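Local coordinates for uncharacterized protein (Bacteroides uniformis, PDB 4IYK), which is of unknown function but may bind carbohydrate, with an N-terminal domain of the transthyretin clan followed by an E-set-like domain, at residues 14-26 with 94-108. Sequence-based numbering, arbitrary orientation.
With EDO (1,2-ethanediol), chain I; EDO (1,2-ethanediol), chain D.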
loop_
_atom_site.group_PDB
_atom_site.type_symbol
_atom_site.label_atom_id
_atom_site.label_comp_id
_atom_site.label_asym_id
_atom_site.label_seq_id
_atom_site.Cartn_x
_atom_site.Cartn_y
_atom_site.Cartn_z
ATOM N N ASP A 14 -7.399 25.726 13.239
ATOM C CA ASP A 14 -7.945 25.517 14.581
ATOM C C ASP A 14 -8.239 24.026 14.863
ATOM O O ASP A 14 -8.868 23.705 15.877
ATOM C CB ASP A 14 -9.237 26.362 14.758
ATOM C CG ASP A 14 -10.344 26.129 13.725
ATOM O OD1 ASP A 14 -10.116 25.359 12.761
ATOM O OD2 ASP A 14 -11.425 26.751 13.863
ATOM N N ALA A 15 -7.780 23.118 13.982
ATOM C CA ALA A 15 -8.059 21.705 14.175
ATOM C C ALA A 15 -6.933 20.783 13.691
ATOM O O ALA A 15 -6.020 21.193 12.961
ATOM C CB ALA A 15 -9.367 21.333 13.484
ATOM N N SER A 16 -7.005 19.528 14.135
ATOM C CA SER A 16 -6.069 18.464 13.753
ATOM C C SER A 16 -6.883 17.202 13.544
ATOM O O SER A 16 -7.979 17.104 14.089
ATOM C CB SER A 16 -4.974 18.272 14.802
ATOM O OG SER A 16 -5.526 18.082 16.098
ATOM N N ILE A 17 -6.406 16.290 12.693
ATOM C CA ILE A 17 -7.126 15.050 12.413
ATOM C C ILE A 17 -6.117 13.927 12.155
ATOM O O ILE A 17 -5.059 14.139 11.564
ATOM C CB ILE A 17 -8.166 15.204 11.258
ATOM C CG1 ILE A 17 -9.067 13.950 11.146
ATOM C CG2 ILE A 17 -7.494 15.582 9.889
ATOM C CD1 ILE A 17 -10.519 14.240 10.626
ATOM N N HIS A 18 -6.429 12.746 12.649
ATOM C CA HIS A 18 -5.588 11.563 12.459
ATOM C C HIS A 18 -6.526 10.361 12.404
ATOM O O HIS A 18 -7.695 10.480 12.773
ATOM C CB HIS A 18 -4.522 11.427 13.570
ATOM C CG HIS A 18 -5.130 11.338 14.933
ATOM N ND1 HIS A 18 -5.407 10.110 15.524
ATOM C CD2 HIS A 18 -5.609 12.326 15.729
ATOM C CE1 HIS A 18 -6.006 10.397 16.673
ATOM N NE2 HIS A 18 -6.159 11.716 16.835
ATOM N N GLY A 19 -6.018 9.238 11.942
ATOM C CA GLY A 19 -6.801 8.022 11.806
ATOM C C GLY A 19 -6.109 6.995 10.950
ATOM O O GLY A 19 -4.913 7.111 10.669
ATOM N N SER A 20 -6.872 5.986 10.513
ATOM C CA SER A 20 -6.305 4.877 9.771
ATOM C C SER A 20 -7.151 4.453 8.613
ATOM O O SER A 20 -8.374 4.615 8.649
ATOM C CB SER A 20 -6.147 3.672 10.708
ATOM O OG SER A 20 -5.232 3.925 11.762
ATOM N N ILE A 21 -6.492 3.877 7.582
ATOM C CA ILE A 21 -7.163 3.224 6.453
ATOM C C ILE A 21 -7.238 1.766 6.874
ATOM O O ILE A 21 -6.192 1.122 7.064
ATOM C CB ILE A 21 -6.477 3.424 5.064
ATOM C CG1 ILE A 21 -6.211 4.941 4.723
ATOM C CG2 ILE A 21 -7.309 2.721 3.942
ATOM C CD1 ILE A 21 -7.515 5.925 4.723
ATOM N N LEU A 22 -8.442 1.268 7.068
ATOM C CA LEU A 22 -8.644 -0.101 7.553
ATOM C C LEU A 22 -9.460 -0.953 6.586
ATOM O O LEU A 22 -10.414 -0.481 5.961
ATOM C CB LEU A 22 -9.359 -0.096 8.917
ATOM C CG LEU A 22 -8.700 0.638 10.077
ATOM C CD1 LEU A 22 -9.624 0.657 11.311
ATOM C CD2 LEU A 22 -7.305 0.055 10.404
ATOM N N ASP A 23 -9.097 -2.238 6.520
ATOM C CA ASP A 23 -9.818 -3.223 5.731
ATOM C C ASP A 23 -11.169 -3.474 6.424
ATOM O O ASP A 23 -11.196 -3.860 7.593
ATOM C CB ASP A 23 -8.963 -4.495 5.670
ATOM C CG ASP A 23 -9.488 -5.567 4.743
ATOM O OD1 ASP A 23 -10.678 -5.920 4.857
ATOM O OD2 ASP A 23 -8.684 -6.119 3.972
ATOM N N GLU A 24 -12.273 -3.187 5.738
ATOM C CA GLU A 24 -13.636 -3.365 6.257
ATOM C C GLU A 24 -13.875 -4.820 6.750
ATOM O O GLU A 24 -14.636 -5.026 7.708
ATOM C CB GLU A 24 -14.647 -2.984 5.141
ATOM C CG GLU A 24 -15.988 -3.703 5.151
ATOM C CD GLU A 24 -16.408 -4.200 3.781
ATOM O OE1 GLU A 24 -15.901 -5.262 3.346
ATOM O OE2 GLU A 24 -17.213 -3.501 3.125
ATOM N N GLN A 25 -13.232 -5.819 6.092
ATOM C CA GLN A 25 -13.429 -7.225 6.442
ATOM C C GLN A 25 -12.532 -7.674 7.594
ATOM O O GLN A 25 -13.056 -8.219 8.549
ATOM C CB GLN A 25 -13.233 -8.136 5.219
ATOM C CG GLN A 25 -13.612 -9.606 5.445
ATOM C CD GLN A 25 -13.280 -10.447 4.231
ATOM O OE1 GLN A 25 -13.978 -10.411 3.212
ATOM N NE2 GLN A 25 -12.190 -11.207 4.299
ATOM N N THR A 26 -11.207 -7.491 7.493
ATOM C CA THR A 26 -10.254 -7.968 8.500
ATOM C C THR A 26 -9.934 -6.965 9.640
ATOM O O THR A 26 -9.337 -7.376 10.631
ATOM C CB THR A 26 -8.918 -8.358 7.830
ATOM O OG1 THR A 26 -8.229 -7.178 7.405
ATOM C CG2 THR A 26 -9.089 -9.339 6.675
ATOM N N SER A 94 -13.548 21.665 15.998
ATOM C CA SER A 94 -12.459 22.470 16.544
ATOM C C SER A 94 -11.646 21.569 17.492
ATOM O O SER A 94 -12.230 20.766 18.218
ATOM C CB SER A 94 -13.024 23.693 17.266
ATOM O OG SER A 94 -12.019 24.607 17.671
ATOM N N GLY A 95 -10.326 21.639 17.403
ATOM C CA GLY A 95 -9.432 20.796 18.194
ATOM C C GLY A 95 -9.058 19.491 17.508
ATOM O O GLY A 95 -8.987 19.429 16.273
ATOM N N ASP A 96 -8.828 18.424 18.302
ATOM C CA ASP A 96 -8.427 17.131 17.745
ATOM C C ASP A 96 -9.622 16.299 17.294
ATOM O O ASP A 96 -10.686 16.335 17.908
ATOM C CB ASP A 96 -7.551 16.326 18.717
ATOM C CG ASP A 96 -6.854 15.142 18.056
ATOM O OD1 ASP A 96 -6.280 15.325 16.941
ATOM O OD2 ASP A 96 -6.913 14.025 18.626
ATOM N N ASN A 97 -9.423 15.554 16.200
ATOM C CA ASN A 97 -10.406 14.684 15.560
ATOM C C ASN A 97 -9.786 13.349 15.209
ATOM O O ASN A 97 -8.614 13.290 14.815
ATOM C CB ASN A 97 -10.950 15.331 14.278
ATOM C CG ASN A 97 -11.734 16.595 14.496
ATOM O OD1 ASN A 97 -12.952 16.597 14.421
ATOM N ND2 ASN A 97 -11.050 17.714 14.695
ATOM N N VAL A 98 -10.572 12.275 15.316
ATOM C CA VAL A 98 -10.064 10.953 14.951
ATOM C C VAL A 98 -11.093 10.329 13.981
ATOM O O VAL A 98 -12.274 10.566 14.158
ATOM C CB VAL A 98 -9.727 10.079 16.221
ATOM C CG1 VAL A 98 -10.948 9.852 17.113
ATOM C CG2 VAL A 98 -9.075 8.759 15.841
ATOM N N TYR A 99 -10.639 9.666 12.880
ATOM C CA TYR A 99 -11.561 9.013 11.939
ATOM C C TYR A 99 -10.847 7.923 11.133
ATOM O O TYR A 99 -9.880 8.174 10.389
ATOM C CB TYR A 99 -12.264 10.005 10.986
ATOM C CG TYR A 99 -13.475 9.418 10.277
ATOM C CD1 TYR A 99 -13.333 8.681 9.103
ATOM C CD2 TYR A 99 -14.761 9.612 10.774
ATOM C CE1 TYR A 99 -14.439 8.143 8.446
ATOM C CE2 TYR A 99 -15.881 9.087 10.118
ATOM C CZ TYR A 99 -15.713 8.355 8.950
ATOM O OH TYR A 99 -16.797 7.822 8.291
ATOM N N ASP A 100 -11.374 6.712 11.256
ATOM C CA ASP A 100 -10.870 5.559 10.530
ATOM C C ASP A 100 -11.775 5.293 9.334
ATOM O O ASP A 100 -12.996 5.332 9.465
ATOM C CB ASP A 100 -10.799 4.333 11.463
ATOM C CG ASP A 100 -9.776 4.458 12.587
ATOM O OD1 ASP A 100 -8.797 5.227 12.425
ATOM O OD2 ASP A 100 -9.953 3.784 13.625
ATOM N N PHE A 101 -11.187 5.073 8.158
ATOM C CA PHE A 101 -11.977 4.770 6.965
ATOM C C PHE A 101 -11.908 3.253 6.736
ATOM O O PHE A 101 -10.821 2.671 6.813
ATOM C CB PHE A 101 -11.440 5.557 5.740
ATOM C CG PHE A 101 -11.512 7.062 5.860
ATOM C CD1 PHE A 101 -12.642 7.755 5.445
ATOM C CD2 PHE A 101 -10.422 7.792 6.323
ATOM C CE1 PHE A 101 -12.696 9.152 5.533
ATOM C CE2 PHE A 101 -10.476 9.190 6.416
ATOM C CZ PHE A 101 -11.609 9.862 6.017
ATOM N N LYS A 102 -13.051 2.629 6.467
ATOM C CA LYS A 102 -13.238 1.194 6.184
ATOM C C LYS A 102 -13.327 1.000 4.667
ATOM O O LYS A 102 -14.152 1.629 4.009
ATOM C CB LYS A 102 -14.500 0.646 6.882
ATOM C CG LYS A 102 -14.617 1.013 8.366
ATOM C CD LYS A 102 -13.985 -0.002 9.298
ATOM C CE LYS A 102 -14.393 0.224 10.743
ATOM N NZ LYS A 102 -15.820 -0.135 11.003
ATOM N N VAL A 103 -12.446 0.170 4.103
ATOM C CA VAL A 103 -12.320 0.030 2.648
ATOM C C VAL A 103 -12.279 -1.445 2.210
ATOM O O VAL A 103 -12.093 -2.347 3.033
ATOM C CB VAL A 103 -11.036 0.796 2.163
ATOM C CG1 VAL A 103 -10.952 2.207 2.748
ATOM C CG2 VAL A 103 -9.742 0.019 2.451
ATOM N N ILE A 104 -12.432 -1.667 0.905
ATOM C CA ILE A 104 -12.326 -2.983 0.277
ATOM C C ILE A 104 -11.076 -2.922 -0.580
ATOM O O ILE A 104 -11.143 -2.301 -1.654
ATOM C CB ILE A 104 -13.592 -3.407 -0.560
ATOM C CG1 ILE A 104 -14.856 -3.495 0.316
ATOM C CG2 ILE A 104 -13.335 -4.733 -1.332
ATOM C CD1 ILE A 104 -16.199 -3.490 -0.493
ATOM N N PRO A 105 -9.923 -3.506 -0.127
ATOM C CA PRO A 105 -8.723 -3.496 -0.986
ATOM C C PRO A 105 -8.968 -4.344 -2.225
ATOM O O PRO A 105 -9.806 -5.253 -2.169
ATOM C CB PRO A 105 -7.634 -4.112 -0.097
ATOM C CG PRO A 105 -8.358 -4.968 0.869
ATOM C CD PRO A 105 -9.717 -4.323 1.092
ATOM N N TYR A 106 -8.275 -4.068 -3.336
ATOM C CA TYR A 106 -8.466 -4.914 -4.519
ATOM C C TYR A 106 -7.917 -6.308 -4.250
ATOM O O TYR A 106 -8.518 -7.305 -4.626
ATOM C CB TYR A 106 -7.789 -4.281 -5.753
ATOM C CG TYR A 106 -8.337 -2.914 -6.101
ATOM C CD1 TYR A 106 -9.710 -2.708 -6.251
ATOM C CD2 TYR A 106 -7.487 -1.829 -6.296
ATOM C CE1 TYR A 106 -10.223 -1.452 -6.555
ATOM C CE2 TYR A 106 -7.989 -0.565 -6.603
ATOM C CZ TYR A 106 -9.362 -0.382 -6.731
ATOM O OH TYR A 106 -9.880 0.853 -7.030
ATOM N N ILE A 107 -6.782 -6.368 -3.548
ATOM C CA ILE A 107 -6.087 -7.599 -3.197
ATOM C C ILE A 107 -5.631 -7.552 -1.734
ATOM O O ILE A 107 -5.107 -6.530 -1.286
ATOM C CB ILE A 107 -4.849 -7.801 -4.149
ATOM C CG1 ILE A 107 -5.293 -8.032 -5.620
ATOM C CG2 ILE A 107 -3.900 -8.930 -3.643
ATOM C CD1 ILE A 107 -4.173 -8.059 -6.609
ATOM N N ARG A 108 -5.736 -8.705 -1.036
ATOM C CA ARG A 108 -5.182 -8.895 0.307
ATOM C C ARG A 108 -3.992 -9.842 0.196
ATOM O O ARG A 108 -4.130 -10.898 -0.416
ATOM C CB ARG A 108 -6.241 -9.488 1.259
ATOM C CG ARG A 108 -7.359 -8.553 1.629
ATOM C CD ARG A 108 -8.386 -9.218 2.554
ATOM N NE ARG A 108 -9.477 -8.277 2.796
ATOM C CZ ARG A 108 -10.650 -8.274 2.183
ATOM N NH1 ARG A 108 -10.982 -9.266 1.363
ATOM N NH2 ARG A 108 -11.532 -7.315 2.436
HETATM C C1 EDO I . -16.961 4.090 4.856
HETATM O O1 EDO I . -16.770 2.792 4.294
HETATM C C2 EDO I . -15.725 4.497 5.708
HETATM O O2 EDO I . -15.913 5.806 6.181
HETATM C C1 EDO D . -15.185 5.700 12.024
HETATM O O1 EDO D . -15.388 4.578 11.171
HETATM C C2 EDO D . -14.085 5.347 13.064
HETATM O O2 EDO D . -13.473 6.531 13.555
HETATM O O HOH W 1 -6.820 5.527 14.196
HETATM O O HOH W 2 -13.554 -9.018 0.408
#
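Backbone bonds between L22 and its neighbours F101 and V103 show how two parallel strands lock together: L22 N donates to F101 O and L22 O accepts from V103 N. The ladder runs from G95 N on D14 O to E24 N on V103 O (2.8 Å), but is weak about S16 and N97 and is interrupted at Y99 and D100, where strand 95-103 is broken. There D100 OD1 reaches S20 N over 2.8 Å in a weak, bent bond, and a water also donates to this oxygen.

On one face of the sheet, D96 serves two partners. Its OD1 accepts from S16 OG on the anti side, while OD2 offers its syn lone pair to H18 NE2 at 3.0 Å. With H18 CG between its backbone N and carbonyl carbon (chi1 59°), the imidazole swings toward D96; ring and carboxylate are nearly coplanar, 10° apart, and OD2 lies in the ring plane. V98 CG2 packs on CE1.

The other face is largely apolar. I21 CD1 touches F101 CD2 at 3.8 Å and I21 CG2 abuts V103, while F77 meets the F101 ring edge-to-face. N97 ND2 turns to S16 O as well as to K93 O.

At the far end of the ladder, R108 grips D23 side-on, NE to OD2 (2.6 Å) and NH2 to OD1 (2.9 Å), with the planes 37° apart. D23 OD1 also accepts from Q25 N, closing an Asx turn, and from T26 N, which extends it to an Asx motif. The extended Q25 side chain lies over one guanidinium face, and E128 pairs with R108 NH1.

Since R108 lies at the start of strand 107-117, in the next sheet, this buried salt bridge joins it to the end of strand 15-23 and the turn held by D23 OD1. Two carboxylates probably balance the guanidinium charge, while R108 and two backbone N-H groups should favour ionised D23.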